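Long-range contact in porin (Rhodobacter capsulatus, PDB 2POR), which forms trimeric outer-membrane channels through which small hydrophilic solutes, up to about 0.6 kDa, diffuse passively: residues A[114-119]-A[134-139]. Numbering follows the deposited sequence.
Sequences EDNPVL and MSDGKV. With CA (calcium ion), chain D.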
loop_
_atom_site.group_PDB
_atom_site.type_symbol
_atom_site.label_atom_id
_atom_site.label_comp_id
_atom_site.label_asym_id
_atom_site.label_seq_id
_atom_site.Cartn_x
_atom_site.Cartn_y
_atom_site.Cartn_z
ATOM N N GLU A 114 11.045 6.558 9.293
ATOM C CA GLU A 114 9.916 7.409 9.055
ATOM C C GLU A 114 10.323 8.843 9.251
ATOM O O GLU A 114 11.036 9.183 10.189
ATOM C CB GLU A 114 8.830 6.992 10.003
ATOM C CG GLU A 114 7.610 7.893 9.848
ATOM C CD GLU A 114 6.321 7.509 10.592
ATOM O OE1 GLU A 114 6.351 6.604 11.420
ATOM O OE2 GLU A 114 5.279 8.120 10.334
ATOM N N ASP A 115 10.000 9.699 8.283
ATOM C CA ASP A 115 10.366 11.116 8.277
ATOM C C ASP A 115 11.845 11.398 8.370
ATOM O O ASP A 115 12.315 12.468 8.808
ATOM C CB ASP A 115 9.719 11.876 9.428
ATOM C CG ASP A 115 8.222 11.956 9.413
ATOM O OD1 ASP A 115 7.615 11.900 8.339
ATOM O OD2 ASP A 115 7.660 12.102 10.491
ATOM N N ASN A 116 12.625 10.410 7.953
ATOM C CA ASN A 116 14.045 10.563 8.093
ATOM C C ASN A 116 14.738 9.941 6.875
ATOM O O ASN A 116 15.276 8.824 6.920
ATOM C CB ASN A 116 14.507 9.911 9.436
ATOM C CG ASN A 116 15.910 10.426 9.732
ATOM O OD1 ASN A 116 16.180 11.661 9.891
ATOM N ND2 ASN A 116 16.828 9.450 9.817
ATOM N N PRO A 117 14.751 10.650 5.726
ATOM C CA PRO A 117 15.508 10.229 4.559
ATOM C C PRO A 117 17.010 10.444 4.745
ATOM O O PRO A 117 17.416 11.290 5.557
ATOM C CB PRO A 117 14.880 11.061 3.446
ATOM C CG PRO A 117 14.556 12.373 4.128
ATOM C CD PRO A 117 14.023 11.892 5.475
ATOM N N VAL A 118 17.877 9.726 4.003
ATOM C CA VAL A 118 19.314 10.017 3.980
ATOM C C VAL A 118 19.663 10.576 2.567
ATOM O O VAL A 118 18.827 10.544 1.645
ATOM C CB VAL A 118 20.183 8.720 4.325
ATOM C CG1 VAL A 118 19.744 8.396 5.800
ATOM C CG2 VAL A 118 19.970 7.440 3.490
ATOM N N LEU A 119 20.868 11.093 2.373
ATOM C CA LEU A 119 21.326 11.763 1.155
ATOM C C LEU A 119 22.444 11.047 0.419
ATOM O O LEU A 119 23.380 10.545 1.060
ATOM C CB LEU A 119 21.756 13.142 1.578
ATOM C CG LEU A 119 22.139 14.065 0.483
ATOM C CD1 LEU A 119 20.872 14.588 -0.130
ATOM C CD2 LEU A 119 22.924 15.206 1.021
ATOM N N MET A 134 25.310 11.108 3.677
ATOM C CA MET A 134 25.225 11.447 5.092
ATOM C C MET A 134 23.782 11.409 5.551
ATOM O O MET A 134 22.881 11.483 4.697
ATOM C CB MET A 134 25.789 12.836 5.317
ATOM C CG MET A 134 24.922 13.929 4.702
ATOM S SD MET A 134 25.545 15.597 4.986
ATOM C CE MET A 134 25.352 15.743 6.740
ATOM N N SER A 135 23.525 11.246 6.848
ATOM C CA SER A 135 22.180 11.349 7.371
ATOM C C SER A 135 22.180 12.700 8.044
ATOM O O SER A 135 23.231 13.341 8.141
ATOM C CB SER A 135 21.886 10.213 8.366
ATOM O OG SER A 135 22.819 10.172 9.445
ATOM N N ASP A 136 21.064 13.208 8.529
ATOM C CA ASP A 136 21.067 14.542 9.050
ATOM C C ASP A 136 21.325 14.646 10.570
ATOM O O ASP A 136 21.307 15.781 11.059
ATOM C CB ASP A 136 19.731 15.194 8.704
ATOM C CG ASP A 136 18.460 14.599 9.280
ATOM O OD1 ASP A 136 18.416 13.895 10.290
ATOM O OD2 ASP A 136 17.391 14.826 8.727
ATOM N N GLY A 137 21.480 13.564 11.364
ATOM C CA GLY A 137 21.784 13.664 12.802
ATOM C C GLY A 137 20.594 13.883 13.723
ATOM O O GLY A 137 20.807 13.982 14.930
ATOM N N LYS A 138 19.340 13.967 13.283
ATOM C CA LYS A 138 18.188 14.182 14.137
ATOM C C LYS A 138 17.134 13.162 13.837
ATOM O O LYS A 138 16.844 12.857 12.664
ATOM C CB LYS A 138 17.523 15.530 13.944
ATOM C CG LYS A 138 18.476 16.685 14.131
ATOM C CD LYS A 138 18.900 16.677 15.565
ATOM C CE LYS A 138 19.850 17.783 15.880
ATOM N NZ LYS A 138 19.548 18.186 17.242
ATOM N N VAL A 139 16.528 12.623 14.875
ATOM C CA VAL A 139 15.518 11.606 14.760
ATOM C C VAL A 139 14.330 12.148 14.011
ATOM O O VAL A 139 13.925 13.262 14.333
ATOM C CB VAL A 139 15.040 11.139 16.146
ATOM C CG1 VAL A 139 13.962 10.084 15.998
ATOM C CG2 VAL A 139 16.184 10.460 16.864
HETATM CA CA CA D . 16.075 13.760 10.410
HETATM O O HOH W 1 14.562 13.896 8.619
HETATM O O HOH W 2 18.777 11.660 8.000
HETATM O O HOH W 3 18.661 10.712 11.853
#
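A calcium ion joins Asn116 to Asp136 and Lys138 where the two antiparallel segments splay apart beyond their last strand pair. Asn116 reaches it with OD1, 2.2 Å from the metal, CG anti to the backbone N (chi1 -164°). Asp136 grips the ion with both carboxylate oxygens, and the carbonyl O of Lys138 binds at 2.5 Å. Water 1, which donates to Asp115 O, together with Gly140 O and Asn20 OD1 of a second subunit, completes the seven ligands. Asp136 OD1 also accepts the backbone N of Lys138 in an Asx turn, on the anti side and 32° out of the carboxylate plane, consistent with bringing the Lys138 carbonyl round to the metal. Asp136 OD2 accepts a hydrogen bond from Phe21 N of the second subunit. Water 2 bridges the widening gap, donating to Pro117 O and Asn116 OD1 and accepting from Asp136 N at 2.8 Å. Where strand 118-125 begins and strand 128-134 ends, Leu119 N bonds Met134 O (3.1 Å); the return bond is weak. Calcium probably offsets the Asp136 charge and keeps the crowded oxygens together, tying the loop leading into strand 118-125, the loop after strand 128-134 and a neighbouring subunit into one trimer-interface site.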